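Local atomic coordinates of chloride intracellular channel exc-4 (Caenorhabditis elegans, PDB entry 2YV9), a protein that may insert into membranes to form chloride channels and is required to regulate lumen size as the excretory canal grows. Residues A[17-23]-A[55-61]; A[82-87]-A[99-103]; A[114-119]-A[178-184]. One frame throughout, in Å; residues are numbered along the deposited sequence.

Interaction 1 of 3, residues A[17-23]-A[55-61]; sequences KPLLELY and VARVEVK
The guanidinium of Arg57 has Leu19 CB over one face, 3.6 Å above the plane and offset toward the rim, while Lys17 O lies in the plane at its edge. Arg57 NE and Arg57 NH2 both donate to Lys17 O, each at 3.0 Å, so the group is held side-on and its rotation fixed. The bend of the Arg57 chain at chi3 (-77°) brings the guanidinium to the backbone of Lys17, just before strand 19-23. Strands 19-23 and 57-61 are the two parallel strands of the beta-alpha-beta unit of a thioredoxin-like domain, the N-terminal domain of the GST fold; helix 38-52 makes the crossover. Their segment axes approach to 4.7 Å at 18°, and the backbone bonds alternate as parallel pairing demands: Arg57 N to Pro18 O, Glu59 N to Leu20 O, Leu22 N to Glu59 O, Lys61 N to Leu22 O. The sheet's sides differ in chemistry. Leu20, Leu22, Val58 and Val60 occupy one, where Leu22 and Val60 also meet Trp44 of helix 38-52; Leu19, Arg57, Glu21, Glu59, Tyr23 and Lys61 share the other. Arg57 NH2 has a second partner, Glu86, in a salt bridge. A leucine in place of Arg57 would probably leave Lys17 O without its two side-chain donors and Glu86 without its ion-pair mate. The backbone of Arg57 is tied in as well, for Leu20 N donates to Arg57 O at 2.9 Å in a nearly straight bond, 171° at the hydrogen.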
# COMPACT_ATOMS: atom_id res chain seq x y z
N LYS A 17 -12.43 -10.43 -21.44
CA LYS A 17 -11.52 -9.48 -20.80
C LYS A 17 -11.42 -9.74 -19.32
O LYS A 17 -12.37 -10.25 -18.69
CB LYS A 17 -11.93 -8.02 -21.01
CG LYS A 17 -13.38 -7.70 -20.82
CD LYS A 17 -14.07 -7.46 -22.15
CE LYS A 17 -15.16 -6.41 -22.05
NZ LYS A 17 -15.82 -6.22 -23.37
N PRO A 18 -10.26 -9.42 -18.76
CA PRO A 18 -10.03 -9.70 -17.34
C PRO A 18 -11.05 -9.06 -16.40
O PRO A 18 -11.54 -7.95 -16.68
CB PRO A 18 -8.63 -9.14 -17.09
CG PRO A 18 -8.32 -8.26 -18.25
CD PRO A 18 -9.09 -8.79 -19.40
N LEU A 19 -11.40 -9.77 -15.33
CA LEU A 19 -12.28 -9.28 -14.30
C LEU A 19 -11.41 -8.91 -13.11
O LEU A 19 -10.74 -9.79 -12.54
CB LEU A 19 -13.31 -10.34 -13.85
CG LEU A 19 -14.12 -9.99 -12.59
CD1 LEU A 19 -14.91 -8.67 -12.86
CD2 LEU A 19 -15.04 -11.14 -12.18
N LEU A 20 -11.41 -7.62 -12.76
CA LEU A 20 -10.64 -7.09 -11.63
C LEU A 20 -11.64 -6.58 -10.60
O LEU A 20 -12.51 -5.76 -10.94
CB LEU A 20 -9.75 -5.94 -12.10
CG LEU A 20 -8.76 -6.27 -13.22
CD1 LEU A 20 -8.02 -5.02 -13.76
CD2 LEU A 20 -7.79 -7.37 -12.77
N GLU A 21 -11.56 -7.12 -9.38
CA GLU A 21 -12.43 -6.68 -8.29
C GLU A 21 -11.58 -5.81 -7.37
O GLU A 21 -10.45 -6.17 -7.06
CB GLU A 21 -13.05 -7.88 -7.55
CG GLU A 21 -13.70 -8.87 -8.52
CD GLU A 21 -14.11 -10.18 -7.86
OE1 GLU A 21 -14.89 -10.13 -6.88
OE2 GLU A 21 -13.68 -11.25 -8.35
N LEU A 22 -12.09 -4.64 -7.04
CA LEU A 22 -11.44 -3.72 -6.12
C LEU A 22 -12.25 -3.62 -4.85
O LEU A 22 -13.45 -3.32 -4.90
CB LEU A 22 -11.33 -2.35 -6.77
CG LEU A 22 -10.55 -1.35 -5.92
CD1 LEU A 22 -9.06 -1.68 -5.90
CD2 LEU A 22 -10.76 0.02 -6.52
N TYR A 23 -11.58 -3.85 -3.72
CA TYR A 23 -12.18 -3.73 -2.41
C TYR A 23 -11.71 -2.39 -1.88
O TYR A 23 -10.51 -2.11 -1.91
CB TYR A 23 -11.70 -4.85 -1.49
CG TYR A 23 -12.29 -6.20 -1.80
CD1 TYR A 23 -13.37 -6.70 -1.11
CD2 TYR A 23 -11.79 -6.96 -2.86
CE1 TYR A 23 -13.91 -7.93 -1.41
CE2 TYR A 23 -12.32 -8.20 -3.16
CZ TYR A 23 -13.38 -8.68 -2.44
OH TYR A 23 -13.91 -9.92 -2.77
N VAL A 55 -11.57 -2.53 -21.86
CA VAL A 55 -10.32 -3.27 -21.65
C VAL A 55 -10.47 -4.27 -20.48
O VAL A 55 -9.84 -5.33 -20.48
CB VAL A 55 -9.14 -2.28 -21.42
CG1 VAL A 55 -7.93 -2.94 -20.77
CG2 VAL A 55 -8.72 -1.59 -22.73
N ALA A 56 -11.26 -3.93 -19.47
CA ALA A 56 -11.45 -4.81 -18.31
C ALA A 56 -12.91 -4.78 -17.83
O ALA A 56 -13.61 -3.80 -18.05
CB ALA A 56 -10.51 -4.39 -17.17
N ARG A 57 -13.36 -5.87 -17.21
CA ARG A 57 -14.53 -5.88 -16.38
C ARG A 57 -14.05 -5.53 -14.96
O ARG A 57 -13.00 -6.00 -14.50
CB ARG A 57 -15.19 -7.23 -16.36
CG ARG A 57 -15.72 -7.67 -17.72
CD ARG A 57 -16.24 -9.10 -17.63
NE ARG A 57 -15.14 -10.07 -17.62
CZ ARG A 57 -15.12 -11.21 -16.95
NH1 ARG A 57 -16.15 -11.59 -16.20
NH2 ARG A 57 -14.06 -12.01 -17.03
N VAL A 58 -14.85 -4.71 -14.28
CA VAL A 58 -14.47 -4.22 -12.97
C VAL A 58 -15.69 -4.22 -12.07
O VAL A 58 -16.77 -3.73 -12.44
CB VAL A 58 -13.94 -2.77 -13.06
CG1 VAL A 58 -13.48 -2.22 -11.67
CG2 VAL A 58 -12.87 -2.66 -14.08
N GLU A 59 -15.51 -4.76 -10.86
CA GLU A 59 -16.50 -4.67 -9.81
C GLU A 59 -15.83 -3.96 -8.65
O GLU A 59 -14.63 -4.08 -8.49
CB GLU A 59 -16.99 -6.06 -9.40
CG GLU A 59 -17.73 -6.80 -10.53
CD GLU A 59 -18.13 -8.22 -10.15
OE1 GLU A 59 -17.63 -8.73 -9.11
OE2 GLU A 59 -18.93 -8.82 -10.89
N VAL A 60 -16.59 -3.19 -7.89
CA VAL A 60 -16.09 -2.57 -6.69
C VAL A 60 -16.98 -2.94 -5.52
O VAL A 60 -18.20 -2.87 -5.64
CB VAL A 60 -16.06 -1.03 -6.80
CG1 VAL A 60 -15.52 -0.41 -5.46
CG2 VAL A 60 -15.19 -0.59 -7.95
N LYS A 61 -16.35 -3.26 -4.38
CA LYS A 61 -17.05 -3.65 -3.14
C LYS A 61 -16.47 -2.92 -1.95
O LYS A 61 -15.26 -2.79 -1.84
CB LYS A 61 -16.90 -5.16 -2.91
CG LYS A 61 -17.57 -5.99 -3.97
CD LYS A 61 -17.41 -7.48 -3.74
CE LYS A 61 -18.05 -8.29 -4.86
NZ LYS A 61 -19.49 -7.97 -5.04

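Interaction 2 of 3, residues A[82-87]-A[99-103]; sequences MIEEEK and GRIFH
Arg100, Met82 and Glu84 carry this contact, with Arg100 on helix 99-103 meeting two side chains of strand 82-84. Its guanidinium takes the Glu84 carboxylate side-on in a bidentate salt bridge: Arg100 NE donates to Glu84 OE1 at 2.9 Å and Arg100 NH2 to Glu84 OE2 at 2.8 Å. The evidence for a well-formed pair is angular as well: the two flat groups are nearly coplanar, 11° apart, and each oxygen uses its syn lone pair. Arg100 leaves the helix with CG anti to the backbone N (chi1 180°) and then bends at chi2 (57°), which carries the guanidinium round to the carboxylate. Glu84 OE1 also bonds Tyr91 OH, so that oxygen has partners on both the helix and strand 89-91, a pairing likely to keep the buried glutamate ionised. Met82 reaches the aliphatic root of the same arginine. Its methyl, Met82 CE, lies 3.9 Å from Arg100 CB and 4.1 Å from Ile101 CG1, and the Met82 and Arg100 side chains cross at about a right angle. The contact thus joins strand 81-84 to helix 94-107 within the thioredoxin-like domain. Leu20 of strand 19-25 and Leu47 of helix 38-52 pack on Met82, Pro18 touches both Glu84 and Arg100, and Ile101 touches Phe43, Glu46 and Leu50 of helix 38-52.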
# COMPACT_ATOMS: atom_id res chain seq x y z
N MET A 82 -7.00 -5.63 -4.77
CA MET A 82 -7.55 -5.99 -6.07
C MET A 82 -7.41 -7.49 -6.27
O MET A 82 -6.31 -8.07 -5.99
CB MET A 82 -6.88 -5.21 -7.20
CG MET A 82 -7.62 -5.35 -8.53
SD MET A 82 -6.95 -4.22 -9.77
CE MET A 82 -5.35 -4.86 -10.13
N ILE A 83 -8.53 -8.12 -6.71
CA ILE A 83 -8.59 -9.55 -6.92
C ILE A 83 -8.78 -9.86 -8.37
O ILE A 83 -9.61 -9.19 -9.05
CB ILE A 83 -9.78 -10.23 -6.17
CG1 ILE A 83 -9.85 -9.76 -4.73
CG2 ILE A 83 -9.60 -11.72 -6.21
CD1 ILE A 83 -8.66 -9.96 -4.04
N GLU A 84 -7.98 -10.80 -8.87
CA GLU A 84 -8.18 -11.30 -10.27
C GLU A 84 -8.34 -12.81 -10.17
O GLU A 84 -7.43 -13.60 -10.35
CB GLU A 84 -7.03 -10.91 -11.17
CG GLU A 84 -7.28 -11.13 -12.67
CD GLU A 84 -6.25 -10.41 -13.53
OE1 GLU A 84 -5.29 -9.79 -12.99
OE2 GLU A 84 -6.36 -10.48 -14.77
N GLU A 85 -9.56 -13.20 -9.84
CA GLU A 85 -9.85 -14.57 -9.46
C GLU A 85 -9.55 -15.57 -10.58
O GLU A 85 -9.04 -16.65 -10.32
CB GLU A 85 -11.30 -14.68 -9.05
CG GLU A 85 -11.44 -15.36 -7.77
CD GLU A 85 -12.87 -15.48 -7.36
OE1 GLU A 85 -13.70 -14.66 -7.75
OE2 GLU A 85 -13.12 -16.44 -6.62
N GLU A 86 -9.80 -15.18 -11.82
CA GLU A 86 -9.60 -16.11 -12.92
C GLU A 86 -8.11 -16.48 -13.09
O GLU A 86 -7.82 -17.53 -13.63
CB GLU A 86 -10.21 -15.56 -14.23
CG GLU A 86 -11.71 -15.30 -14.11
CD GLU A 86 -12.37 -14.77 -15.38
OE1 GLU A 86 -11.66 -14.26 -16.28
OE2 GLU A 86 -13.61 -14.86 -15.45
N LYS A 87 -7.19 -15.61 -12.63
CA LYS A 87 -5.75 -15.95 -12.59
C LYS A 87 -5.31 -16.45 -11.21
O LYS A 87 -4.13 -16.65 -10.99
CB LYS A 87 -4.92 -14.73 -12.93
CG LYS A 87 -5.23 -14.12 -14.28
CD LYS A 87 -4.21 -13.06 -14.61
CE LYS A 87 -4.31 -12.63 -16.06
NZ LYS A 87 -3.87 -13.72 -16.98
N GLY A 99 1.01 -2.07 -10.67
CA GLY A 99 1.75 -2.89 -11.65
C GLY A 99 0.83 -3.59 -12.63
O GLY A 99 1.06 -3.62 -13.86
N ARG A 100 -0.23 -4.15 -12.11
CA ARG A 100 -1.18 -4.89 -12.96
C ARG A 100 -1.95 -3.91 -13.87
O ARG A 100 -2.16 -4.17 -15.06
CB ARG A 100 -2.14 -5.74 -12.12
CG ARG A 100 -3.16 -6.54 -12.98
CD ARG A 100 -2.47 -7.47 -14.01
NE ARG A 100 -3.51 -8.24 -14.69
CZ ARG A 100 -3.54 -8.52 -16.00
NH1 ARG A 100 -2.57 -8.11 -16.80
NH2 ARG A 100 -4.58 -9.19 -16.50
N ILE A 101 -2.36 -2.77 -13.32
CA ILE A 101 -3.11 -1.78 -14.12
C ILE A 101 -2.17 -1.17 -15.17
O ILE A 101 -2.59 -0.96 -16.32
CB ILE A 101 -3.77 -0.70 -13.23
CG1 ILE A 101 -4.67 -1.35 -12.16
CG2 ILE A 101 -4.56 0.32 -14.10
CD1 ILE A 101 -5.13 -0.34 -11.09
N PHE A 102 -0.92 -0.91 -14.82
CA PHE A 102 0.10 -0.38 -15.72
C PHE A 102 0.30 -1.34 -16.89
O PHE A 102 0.43 -0.89 -18.06
CB PHE A 102 1.43 -0.26 -14.97
CG PHE A 102 2.58 0.23 -15.80
CD1 PHE A 102 2.96 1.56 -15.74
CD2 PHE A 102 3.31 -0.63 -16.58
CE1 PHE A 102 4.04 2.03 -16.49
CE2 PHE A 102 4.37 -0.16 -17.35
CZ PHE A 102 4.73 1.17 -17.27
N HIS A 103 0.34 -2.64 -16.59
CA HIS A 103 0.58 -3.68 -17.60
C HIS A 103 -0.55 -3.64 -18.60
O HIS A 103 -0.30 -3.59 -19.83
CB HIS A 103 0.67 -5.08 -16.97
CG HIS A 103 0.94 -6.15 -17.98
ND1 HIS A 103 -0.06 -6.73 -18.73
CD2 HIS A 103 2.10 -6.70 -18.40
CE1 HIS A 103 0.48 -7.61 -19.56
NE2 HIS A 103 1.79 -7.61 -19.39

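Interaction 3 of 3, residues A[114-119]-A[178-184]; sequences EKDPSA and RKSRYLL
Asp116 OD2 is gripped by both terminal nitrogens of Arg178: Arg178 NH2 donates to Asp116 OD2 at 3.0 Å, and Arg178 NH1 adds a weak bond at 3.2 Å. The match is imperfect, since carboxylate and guanidinium planes stand 37° apart and the N-H...O angle from NH2 is 140°. A chain extended from CG to NE brings the guanidinium across from the end of helix 155-178. There Arg178 NH1 also donates to Leu183 O at 2.9 Å, nearly straight at 172° although above the carbonyl plane, which ties the arginine to its own following loop. The other carboxylate oxygen, Asp116 OD1, accepts weak bonds from Ser118 N and Ala119 N, making Asp116 the N-cap of helix 117-140. Carbon contacts flank the pair: Leu184 CD2 meets Glu114 CB at 3.6 Å, and Leu183 CD2 touches Ala119 CB at 3.9 Å. The other methyl, Leu184 CD1, packs beside the charged oxygen, 3.7 Å from Asp116 OD2. Tyr191 of helix 190-210 packs on Leu184 and bonds Asp116 N. One aspartate therefore joins a helix start to a helix end, and its negative charge probably balances Arg178 while complementing the N-H groups of the first turn of helix 117-140.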
# COMPACT_ATOMS: atom_id res chain seq x y z
N GLU A 114 2.32 7.94 -16.94
CA GLU A 114 3.47 8.74 -17.35
C GLU A 114 4.33 9.04 -16.13
O GLU A 114 3.92 8.79 -15.00
CB GLU A 114 3.01 10.05 -17.96
CG GLU A 114 2.20 9.94 -19.19
CD GLU A 114 2.95 9.36 -20.35
OE1 GLU A 114 4.21 9.31 -20.31
OE2 GLU A 114 2.26 8.95 -21.30
N LYS A 115 5.56 9.48 -16.36
CA LYS A 115 6.45 9.94 -15.28
C LYS A 115 6.71 11.43 -15.41
O LYS A 115 7.05 11.94 -16.47
CB LYS A 115 7.76 9.16 -15.25
CG LYS A 115 7.67 7.83 -14.53
CD LYS A 115 7.55 8.01 -13.01
CE LYS A 115 7.35 6.68 -12.30
NZ LYS A 115 6.43 6.79 -11.12
N ASP A 116 6.47 12.15 -14.32
CA ASP A 116 6.61 13.59 -14.35
C ASP A 116 6.97 14.03 -12.94
O ASP A 116 6.11 13.98 -12.04
CB ASP A 116 5.34 14.25 -14.80
CG ASP A 116 5.46 15.75 -14.89
OD1 ASP A 116 6.46 16.31 -14.38
OD2 ASP A 116 4.55 16.37 -15.44
N PRO A 117 8.23 14.41 -12.73
CA PRO A 117 8.65 14.76 -11.37
C PRO A 117 8.13 16.15 -10.94
O PRO A 117 7.97 16.39 -9.75
CB PRO A 117 10.17 14.71 -11.46
CG PRO A 117 10.46 15.10 -12.88
CD PRO A 117 9.33 14.51 -13.70
N SER A 118 7.80 17.00 -11.90
CA SER A 118 7.12 18.27 -11.60
C SER A 118 5.80 17.96 -10.90
O SER A 118 5.51 18.49 -9.84
CB SER A 118 6.87 19.08 -12.87
OG SER A 118 5.86 20.07 -12.65
N ALA A 119 5.02 17.08 -11.51
CA ALA A 119 3.68 16.76 -11.01
C ALA A 119 3.74 16.07 -9.65
O ALA A 119 2.97 16.38 -8.72
CB ALA A 119 2.97 15.87 -11.99
N ARG A 178 0.62 24.98 -19.26
CA ARG A 178 0.39 23.76 -20.03
C ARG A 178 -0.80 23.86 -20.98
O ARG A 178 -0.80 23.27 -22.07
CB ARG A 178 0.22 22.54 -19.11
CG ARG A 178 1.52 22.07 -18.56
CD ARG A 178 1.48 20.71 -17.86
NE ARG A 178 2.84 20.39 -17.40
CZ ARG A 178 3.19 19.40 -16.59
NH1 ARG A 178 2.28 18.57 -16.09
NH2 ARG A 178 4.48 19.24 -16.27
N LYS A 179 -1.82 24.62 -20.58
CA LYS A 179 -3.08 24.74 -21.31
C LYS A 179 -3.80 23.43 -21.61
O LYS A 179 -4.63 23.35 -22.52
CB LYS A 179 -2.84 25.57 -22.60
CG LYS A 179 -2.14 26.87 -22.28
CD LYS A 179 -1.97 27.78 -23.48
CE LYS A 179 -1.63 29.19 -23.03
NZ LYS A 179 -0.41 29.26 -22.16
N SER A 180 -3.55 22.42 -20.77
CA SER A 180 -4.08 21.07 -20.90
C SER A 180 -5.35 20.83 -20.08
O SER A 180 -5.57 21.49 -19.09
CB SER A 180 -3.02 20.06 -20.44
OG SER A 180 -2.49 20.39 -19.21
N ARG A 181 -6.18 19.91 -20.57
CA ARG A 181 -7.44 19.53 -19.92
C ARG A 181 -7.15 18.81 -18.61
O ARG A 181 -7.80 19.09 -17.55
CB ARG A 181 -8.17 18.53 -20.81
CG ARG A 181 -9.50 18.06 -20.27
CD ARG A 181 -10.60 18.99 -20.70
NE ARG A 181 -10.92 18.79 -22.11
CZ ARG A 181 -11.52 19.67 -22.91
NH1 ARG A 181 -11.90 20.87 -22.46
NH2 ARG A 181 -11.75 19.36 -24.18
N TYR A 182 -6.25 17.84 -18.72
CA TYR A 182 -5.73 17.11 -17.56
C TYR A 182 -4.35 17.68 -17.20
O TYR A 182 -3.88 18.61 -17.85
CB TYR A 182 -5.78 15.57 -17.80
CG TYR A 182 -7.23 15.06 -17.92
CD1 TYR A 182 -7.98 14.76 -16.76
CD2 TYR A 182 -7.86 14.92 -19.14
CE1 TYR A 182 -9.30 14.34 -16.84
CE2 TYR A 182 -9.19 14.50 -19.24
CZ TYR A 182 -9.91 14.21 -18.07
OH TYR A 182 -11.22 13.78 -18.13
N LEU A 183 -3.70 17.17 -16.14
CA LEU A 183 -2.52 17.78 -15.61
C LEU A 183 -1.37 17.71 -16.60
O LEU A 183 -0.58 18.65 -16.68
CB LEU A 183 -2.11 17.12 -14.27
CG LEU A 183 -1.07 17.79 -13.41
CD1 LEU A 183 -1.49 19.18 -12.97
CD2 LEU A 183 -0.77 16.93 -12.18
N LEU A 184 -1.28 16.61 -17.34
CA LEU A 184 -0.15 16.41 -18.29
C LEU A 184 -0.47 16.53 -19.75
O LEU A 184 0.45 16.52 -20.60
CB LEU A 184 0.42 15.02 -18.07
CG LEU A 184 1.47 14.88 -16.98
CD1 LEU A 184 1.00 15.37 -15.61
CD2 LEU A 184 1.94 13.40 -16.99

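How the interactions relate
Interactions 1 and 2 belong to the same thioredoxin-like domain, with centres about 9 Å apart, and share its mixed sheet, in which strands 19-25 and 81-84 are neighbours. The probable Glu21 O to Ile83 N hydrogen bond joins them directly. Interaction 1 is partly buried and chiefly backbone pairing; interaction 2 is more buried and relies on side chains between sheet and helix. Interaction 3 lies among the helices beyond, its centre about 27 and 26 Å from theirs, and touches neither. It is partly buried too, but joins helix ends and a loop. Across its own contact, each arginine works differently: Arg57 on a carbonyl oxygen, Arg100 on both carboxylate oxygens, Arg178 on one carboxylate oxygen.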